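Local atomic coordinates of glycosyl hydrolase, family 38 (Enterococcus faecalis, PDB entry 5KBP), a protein that probably hydrolyses alpha-linked mannose from glycans, as a bacterial alpha-mannosidase of glycoside hydrolase family 38. Residues A[17-22]-A[61-66]; A[88-93]-A[343-348]; A[248-251]-A[257-260]. One frame throughout, in Å; residues are numbered along the deposited sequence.

Contact 1 (A[17-22]-A[61-66]); sequences WDREWY and LDDYLQ
With chi1 at -164°, Arg19 turns CG away from its own backbone nitrogen, and an extended run from CG to NE then carries the guanidinium to Asp63. The carboxylate comes to meet it because Asp63 places CG beside its backbone N (chi1 -64°). The pair forms a buried, bidentate salt bridge between the loop that follows strand 7-13, the first strand of the family 38 N-terminal alpha/beta domain, and helix 59-65. The grip is side-on: NE donates to Asp63 OD2 at 2.8 Å, while Arg19 NH2 reaches Asp63 OD1 at 3.1 Å. Both bonds are nearly straight and both acceptors lie close to the guanidinium plane, which fixes the rotation of this flat group. The carboxylate is less well aligned, since the two planes stand 38° apart; OD2 is approached on its syn side, whereas OD1 is met from above the carboxylate plane. Two opposite charges withdrawn from solvent would be expected to stabilise each other's ionised form. Tyr25 of helix 25-45 packs on Arg19, and the backbone oxygen of Asp63 accepts a hydrogen bond from His29 of the same helix. The neighbouring Glu20 turns elsewhere, to a salt bridge with Arg371. Just before the charged group, Arg19 CD also packs near the gripped oxygen, 3.6 Å from Asp63 OD2.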
# COMPACT_ATOMS: atom_id res chain seq x y z
N TRP A 17 -20.05 3.89 -9.16
CA TRP A 17 -18.97 4.33 -8.27
C TRP A 17 -17.68 3.59 -8.60
O TRP A 17 -17.43 2.49 -8.10
CB TRP A 17 -19.35 4.14 -6.81
CG TRP A 17 -18.47 4.91 -5.92
CD1 TRP A 17 -17.35 4.47 -5.28
CD2 TRP A 17 -18.60 6.30 -5.59
NE1 TRP A 17 -16.79 5.49 -4.56
CE2 TRP A 17 -17.53 6.62 -4.73
CE3 TRP A 17 -19.52 7.30 -5.94
CZ2 TRP A 17 -17.36 7.90 -4.21
CZ3 TRP A 17 -19.34 8.57 -5.42
CH2 TRP A 17 -18.27 8.86 -4.56
N ASP A 18 -16.85 4.21 -9.44
CA ASP A 18 -15.49 3.73 -9.63
C ASP A 18 -14.72 3.90 -8.33
O ASP A 18 -14.55 5.02 -7.84
CB ASP A 18 -14.82 4.49 -10.77
CG ASP A 18 -15.59 4.39 -12.07
OD1 ASP A 18 -15.47 3.35 -12.75
OD2 ASP A 18 -16.31 5.35 -12.42
N ARG A 19 -14.26 2.77 -7.77
CA ARG A 19 -13.66 2.79 -6.44
C ARG A 19 -12.41 3.67 -6.40
O ARG A 19 -12.16 4.36 -5.40
CB ARG A 19 -13.33 1.36 -6.01
CG ARG A 19 -13.05 1.20 -4.52
CD ARG A 19 -13.14 -0.27 -4.13
NE ARG A 19 -12.86 -0.48 -2.71
CZ ARG A 19 -11.65 -0.75 -2.22
NH1 ARG A 19 -10.61 -0.85 -3.04
NH2 ARG A 19 -11.48 -0.93 -0.92
N GLU A 20 -11.63 3.67 -7.47
CA GLU A 20 -10.46 4.53 -7.58
C GLU A 20 -10.21 4.81 -9.05
O GLU A 20 -10.24 3.89 -9.88
CB GLU A 20 -9.23 3.87 -6.93
CG GLU A 20 -9.11 2.38 -7.21
CD GLU A 20 -8.05 1.72 -6.35
OE1 GLU A 20 -7.70 0.55 -6.63
OE2 GLU A 20 -7.57 2.36 -5.39
N TRP A 21 -9.97 6.08 -9.38
CA TRP A 21 -9.79 6.48 -10.77
C TRP A 21 -8.88 7.70 -10.90
O TRP A 21 -7.66 7.58 -10.75
CB TRP A 21 -11.15 6.77 -11.41
CG TRP A 21 -11.10 6.89 -12.91
CD1 TRP A 21 -10.06 6.56 -13.73
CD2 TRP A 21 -12.14 7.39 -13.76
NE1 TRP A 21 -10.39 6.82 -15.04
CE2 TRP A 21 -11.66 7.33 -15.08
CE3 TRP A 21 -13.43 7.88 -13.53
CZ2 TRP A 21 -12.42 7.74 -16.17
CZ3 TRP A 21 -14.18 8.29 -14.62
CH2 TRP A 21 -13.68 8.22 -15.92
N TYR A 22 -9.46 8.87 -11.17
CA TYR A 22 -8.67 10.07 -11.41
C TYR A 22 -8.22 10.75 -10.12
O TYR A 22 -7.38 11.66 -10.18
CB TYR A 22 -9.45 11.07 -12.27
CG TYR A 22 -10.84 11.40 -11.75
CD1 TYR A 22 -11.94 10.63 -12.10
CD2 TYR A 22 -11.04 12.50 -10.93
CE1 TYR A 22 -13.20 10.94 -11.64
CE2 TYR A 22 -12.31 12.82 -10.46
CZ TYR A 22 -13.39 12.03 -10.82
OH TYR A 22 -14.65 12.33 -10.36
N LEU A 61 -20.69 -1.49 0.78
CA LEU A 61 -21.10 -1.64 2.17
C LEU A 61 -19.88 -1.78 3.09
O LEU A 61 -19.83 -1.17 4.16
CB LEU A 61 -22.02 -2.85 2.33
CG LEU A 61 -23.28 -2.89 1.45
CD1 LEU A 61 -23.91 -4.27 1.51
CD2 LEU A 61 -24.27 -1.83 1.90
N ASP A 62 -18.90 -2.57 2.67
CA ASP A 62 -17.70 -2.76 3.48
C ASP A 62 -16.89 -1.47 3.58
O ASP A 62 -16.42 -1.11 4.67
CB ASP A 62 -16.84 -3.88 2.90
CG ASP A 62 -17.55 -5.22 2.92
OD1 ASP A 62 -18.44 -5.41 3.77
OD2 ASP A 62 -17.21 -6.08 2.08
N ASP A 63 -16.72 -0.77 2.46
CA ASP A 63 -15.93 0.47 2.47
C ASP A 63 -16.60 1.55 3.31
O ASP A 63 -15.91 2.40 3.88
CB ASP A 63 -15.72 0.97 1.04
CG ASP A 63 -14.90 0.00 0.20
OD1 ASP A 63 -14.11 -0.77 0.78
OD2 ASP A 63 -15.05 0.02 -1.04
N TYR A 64 -17.93 1.53 3.41
CA TYR A 64 -18.63 2.53 4.20
C TYR A 64 -18.52 2.24 5.69
O TYR A 64 -18.34 3.16 6.49
CB TYR A 64 -20.10 2.59 3.77
CG TYR A 64 -20.95 3.54 4.59
CD1 TYR A 64 -20.87 4.92 4.41
CD2 TYR A 64 -21.85 3.06 5.53
CE1 TYR A 64 -21.65 5.79 5.15
CE2 TYR A 64 -22.64 3.92 6.28
CZ TYR A 64 -22.53 5.28 6.08
OH TYR A 64 -23.32 6.15 6.82
N LEU A 65 -18.63 0.97 6.08
CA LEU A 65 -18.64 0.61 7.49
C LEU A 65 -17.26 0.61 8.12
O LEU A 65 -17.15 0.67 9.35
CB LEU A 65 -19.29 -0.76 7.68
CG LEU A 65 -20.80 -0.79 7.44
CD1 LEU A 65 -21.36 -2.13 7.87
CD2 LEU A 65 -21.48 0.35 8.17
N GLN A 66 -16.19 0.56 7.33
CA GLN A 66 -14.86 0.65 7.92
C GLN A 66 -14.54 2.07 8.37
O GLN A 66 -13.64 2.26 9.20
CB GLN A 66 -13.79 0.14 6.94
CG GLN A 66 -13.51 1.05 5.76
CD GLN A 66 -12.19 0.70 5.08
OE1 GLN A 66 -11.30 0.12 5.70
NE2 GLN A 66 -12.07 1.04 3.80

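Contact 2 (A[88-93]-A[343-348]); sequences PFYILQ and AWKTLL
Lys345 NZ is gripped by two carboxylates, in salt bridges with Glu113 of helix 100-117 and with Asp341, one turn back on its own helix, and the methylene chain below it packs on Tyr90. This is a domain interface: the loop between strand 84-85 and helix 100-117 of the alpha/beta domain meets helix 337-348 of the helical middle domain. With CG anti to the backbone N (chi1 177°), the Tyr90 ring lies against the helix and crosses the lysine chain at about a right angle. Its hydroxyl end makes the nearer approach, OH lying 3.4 Å from Lys345 CB, and CZ comes within 3.7 Å of Lys345 CG. The tip of the lysine thus supplies charge while its CB and CG supply apolar surface. Leu348, one turn further on, meets the ring obliquely, with its CD1 3.7 Å from Tyr90 CD2 and its CB 3.8 Å from Tyr90 CE2. Ile59 of helix 59-65 also touches both Tyr90 and Ile91. Ile91 completes the join to the last turn of the helix, its CG1 resting 3.5 Å from the backbone oxygen of Leu348 and 4.1 Å from Leu348 CB.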
# COMPACT_ATOMS: atom_id res chain seq x y z
N PRO A 88 -25.25 -8.28 -7.39
CA PRO A 88 -24.82 -9.57 -6.83
C PRO A 88 -23.31 -9.80 -6.80
O PRO A 88 -22.88 -10.87 -6.39
CB PRO A 88 -25.48 -10.57 -7.77
CG PRO A 88 -25.44 -9.88 -9.10
CD PRO A 88 -25.57 -8.39 -8.82
N PHE A 89 -22.53 -8.81 -7.23
CA PHE A 89 -21.08 -8.96 -7.31
C PHE A 89 -20.41 -8.34 -6.08
O PHE A 89 -21.02 -7.61 -5.30
CB PHE A 89 -20.54 -8.30 -8.58
CG PHE A 89 -21.03 -8.93 -9.86
CD1 PHE A 89 -21.55 -10.22 -9.86
CD2 PHE A 89 -20.95 -8.24 -11.06
CE1 PHE A 89 -22.00 -10.79 -11.03
CE2 PHE A 89 -21.40 -8.82 -12.23
CZ PHE A 89 -21.92 -10.09 -12.22
N TYR A 90 -19.13 -8.67 -5.92
CA TYR A 90 -18.32 -8.02 -4.89
C TYR A 90 -17.75 -6.70 -5.40
O TYR A 90 -17.81 -5.68 -4.71
CB TYR A 90 -17.21 -8.96 -4.44
CG TYR A 90 -16.25 -8.38 -3.43
CD1 TYR A 90 -16.64 -8.15 -2.11
CD2 TYR A 90 -14.94 -8.06 -3.78
CE1 TYR A 90 -15.76 -7.62 -1.18
CE2 TYR A 90 -14.06 -7.53 -2.86
CZ TYR A 90 -14.47 -7.32 -1.56
OH TYR A 90 -13.60 -6.79 -0.64
N ILE A 91 -17.20 -6.71 -6.62
CA ILE A 91 -16.73 -5.51 -7.29
C ILE A 91 -17.18 -5.56 -8.74
O ILE A 91 -17.59 -6.61 -9.25
CB ILE A 91 -15.20 -5.35 -7.20
CG1 ILE A 91 -14.49 -6.67 -7.51
CG2 ILE A 91 -14.79 -4.84 -5.82
CD1 ILE A 91 -14.10 -6.84 -8.97
N LEU A 92 -17.09 -4.42 -9.42
CA LEU A 92 -17.36 -4.33 -10.85
C LEU A 92 -16.03 -4.44 -11.58
O LEU A 92 -15.23 -3.50 -11.58
CB LEU A 92 -18.07 -3.02 -11.19
CG LEU A 92 -19.42 -2.76 -10.51
CD1 LEU A 92 -20.09 -1.55 -11.14
CD2 LEU A 92 -20.31 -4.00 -10.59
N GLN A 93 -15.79 -5.59 -12.20
CA GLN A 93 -14.49 -5.93 -12.74
C GLN A 93 -14.39 -5.63 -14.23
O GLN A 93 -15.37 -5.31 -14.90
CB GLN A 93 -14.18 -7.41 -12.50
CG GLN A 93 -14.84 -8.36 -13.50
CD GLN A 93 -16.31 -8.60 -13.22
OE1 GLN A 93 -16.94 -7.88 -12.45
NE2 GLN A 93 -16.87 -9.62 -13.85
N ALA A 343 -7.68 -13.24 1.41
CA ALA A 343 -6.75 -13.08 0.29
C ALA A 343 -7.49 -12.75 -1.00
O ALA A 343 -7.02 -11.93 -1.80
CB ALA A 343 -5.92 -14.35 0.11
N TRP A 344 -8.65 -13.38 -1.22
CA TRP A 344 -9.39 -13.15 -2.46
C TRP A 344 -9.98 -11.74 -2.51
O TRP A 344 -9.91 -11.08 -3.55
CB TRP A 344 -10.48 -14.20 -2.63
CG TRP A 344 -10.00 -15.43 -3.31
CD1 TRP A 344 -9.75 -16.65 -2.75
CD2 TRP A 344 -9.67 -15.56 -4.70
NE1 TRP A 344 -9.31 -17.53 -3.70
CE2 TRP A 344 -9.25 -16.89 -4.91
CE3 TRP A 344 -9.70 -14.69 -5.79
CZ2 TRP A 344 -8.86 -17.36 -6.16
CZ3 TRP A 344 -9.32 -15.15 -7.03
CH2 TRP A 344 -8.90 -16.48 -7.20
N LYS A 345 -10.56 -11.28 -1.40
CA LYS A 345 -11.08 -9.92 -1.36
C LYS A 345 -9.97 -8.90 -1.58
O LYS A 345 -10.17 -7.90 -2.28
CB LYS A 345 -11.79 -9.66 -0.03
CG LYS A 345 -13.12 -10.38 0.10
CD LYS A 345 -13.74 -10.15 1.47
CE LYS A 345 -15.07 -10.87 1.60
NZ LYS A 345 -15.55 -10.89 3.01
N THR A 346 -8.80 -9.14 -0.99
CA THR A 346 -7.66 -8.26 -1.22
C THR A 346 -7.28 -8.23 -2.70
O THR A 346 -6.96 -7.16 -3.24
CB THR A 346 -6.47 -8.70 -0.37
OG1 THR A 346 -6.83 -8.66 1.02
CG2 THR A 346 -5.27 -7.80 -0.60
N LEU A 347 -7.31 -9.38 -3.36
CA LEU A 347 -6.97 -9.42 -4.78
C LEU A 347 -8.08 -8.81 -5.63
O LEU A 347 -7.81 -8.10 -6.60
CB LEU A 347 -6.70 -10.86 -5.22
CG LEU A 347 -6.38 -11.04 -6.71
CD1 LEU A 347 -5.12 -10.26 -7.08
CD2 LEU A 347 -6.23 -12.51 -7.06
N LEU A 348 -9.34 -9.08 -5.28
CA LEU A 348 -10.46 -8.50 -6.02
C LEU A 348 -10.51 -6.99 -5.92
O LEU A 348 -11.10 -6.34 -6.79
CB LEU A 348 -11.78 -9.10 -5.52
CG LEU A 348 -12.06 -10.55 -5.94
CD1 LEU A 348 -13.31 -11.07 -5.26
CD2 LEU A 348 -12.20 -10.65 -7.45

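Contact 3 (A[248-251]-A[257-260]); sequences LANE and EFIH
Helix 242-252 and strand 256-260 form the closing half of a beta-alpha-beta crossover in the N-terminal alpha/beta domain, and residues 248-251 and 257-260 face each other across the short turn that joins them. The polar link is a two-point clasp by one side-chain amide. Asn250 OD1 accepts from the backbone N of Phe258, while Asn250 ND2 donates to Phe258 O at 2.9 Å. Each bond lies in the plane of its acceptor carbonyl, on a lone pair, and Phe258 O sits almost exactly in the plane of the amide, so the amide group can hardly rotate. The first bond refines to 2.5 Å between Asn250 OD1 and Phe258 N, a value too short to be taken literally. Beside this clasp, the Phe258 ring lies against Ala249 of the helix: Ala249 CB stands 3.6 Å from the ring centroid and only 8° off the ring normal, a CH-pi contact over the middle of one face. Asn250 OD1 lies at the ring edge, 3.3 Å from Phe258 CD1. Trp211 of helix 204-219 packs against both Ala249 and Phe258. Phe253 and Tyr256, which bind calcium in a crystal structure of this protein, though none is bound to this chain, have side chains about 4 Å from that of Phe258. Glu257 and Ile259 bond to strand 7-13, and Asn250 takes the backbone groups of Phe258 between them, pairing a side-chain amide from the helix with an outermost strand of a parallel alpha/beta sheet.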
# COMPACT_ATOMS: atom_id res chain seq x y z
N LEU A 248 -43.81 15.69 -10.11
CA LEU A 248 -44.04 16.72 -11.12
C LEU A 248 -44.19 16.11 -12.51
O LEU A 248 -45.01 16.57 -13.31
CB LEU A 248 -42.89 17.73 -11.11
CG LEU A 248 -42.87 18.77 -12.23
CD1 LEU A 248 -44.06 19.72 -12.11
CD2 LEU A 248 -41.56 19.53 -12.25
N ALA A 249 -43.41 15.07 -12.81
CA ALA A 249 -43.49 14.43 -14.11
C ALA A 249 -44.85 13.76 -14.32
O ALA A 249 -45.44 13.87 -15.40
CB ALA A 249 -42.36 13.42 -14.28
N ASN A 250 -45.35 13.07 -13.29
CA ASN A 250 -46.69 12.49 -13.38
C ASN A 250 -47.75 13.57 -13.54
O ASN A 250 -48.78 13.34 -14.18
CB ASN A 250 -46.99 11.65 -12.14
CG ASN A 250 -46.23 10.33 -12.13
OD1 ASN A 250 -46.23 9.60 -13.13
ND2 ASN A 250 -45.59 10.02 -11.01
N GLU A 251 -47.51 14.76 -12.98
CA GLU A 251 -48.47 15.85 -13.10
C GLU A 251 -48.45 16.46 -14.50
O GLU A 251 -49.49 16.83 -15.03
CB GLU A 251 -48.17 16.91 -12.04
CG GLU A 251 -48.86 18.24 -12.25
CD GLU A 251 -48.28 19.34 -11.38
OE1 GLU A 251 -47.37 19.03 -10.58
OE2 GLU A 251 -48.72 20.50 -11.51
N GLU A 257 -46.76 7.13 -16.88
CA GLU A 257 -46.80 6.88 -15.44
C GLU A 257 -45.37 6.73 -14.94
O GLU A 257 -44.70 5.74 -15.26
CB GLU A 257 -47.64 5.64 -15.12
CG GLU A 257 -47.67 5.29 -13.64
CD GLU A 257 -48.49 4.05 -13.35
OE1 GLU A 257 -49.38 3.73 -14.16
OE2 GLU A 257 -48.24 3.41 -12.31
N PHE A 258 -44.91 7.70 -14.17
CA PHE A 258 -43.54 7.71 -13.66
C PHE A 258 -43.50 7.05 -12.29
O PHE A 258 -44.22 7.46 -11.38
CB PHE A 258 -43.01 9.14 -13.59
CG PHE A 258 -42.91 9.82 -14.93
CD1 PHE A 258 -44.02 10.43 -15.49
CD2 PHE A 258 -41.71 9.83 -15.62
CE1 PHE A 258 -43.93 11.04 -16.73
CE2 PHE A 258 -41.62 10.45 -16.86
CZ PHE A 258 -42.73 11.05 -17.41
N ILE A 259 -42.64 6.04 -12.16
CA ILE A 259 -42.56 5.23 -10.95
C ILE A 259 -41.10 5.19 -10.50
O ILE A 259 -40.23 4.77 -11.27
CB ILE A 259 -43.08 3.80 -11.18
CG1 ILE A 259 -44.47 3.83 -11.82
CG2 ILE A 259 -43.11 3.03 -9.87
CD1 ILE A 259 -44.99 2.46 -12.19
N HIS A 260 -40.85 5.61 -9.26
CA HIS A 260 -39.56 5.34 -8.64
C HIS A 260 -39.48 3.84 -8.36
O HIS A 260 -40.27 3.31 -7.57
CB HIS A 260 -39.39 6.14 -7.36
CG HIS A 260 -37.96 6.38 -6.98
ND1 HIS A 260 -37.53 6.40 -5.67
CD2 HIS A 260 -36.87 6.62 -7.74
CE1 HIS A 260 -36.23 6.64 -5.65
NE2 HIS A 260 -35.81 6.77 -6.89

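How the contacts relate
Two of the contacts tie the alpha/beta domain together internally, and contact 2 joins it to the middle domain. Contacts 1 and 2 are neighbours, their centres about 12 Å apart, and they touch through packing of Asp62 OD2 on Tyr90 CE1 at 3.9 Å; Asp63 of helix 59-65 thus serves the salt bridge, and the preceding residue, Asp62, packs against contact 2. Contact 3 lies farther out, its centre about 32 Å from that of contact 1 and 37 Å from that of contact 2, yet strand 7-13 links contacts 1 and 3, pairing with strand 256-260 and leading into loop 17-22. The calcium-binding residues Phe253 and Tyr256 border contact 3, and contacts 1 and 2 lie away from them.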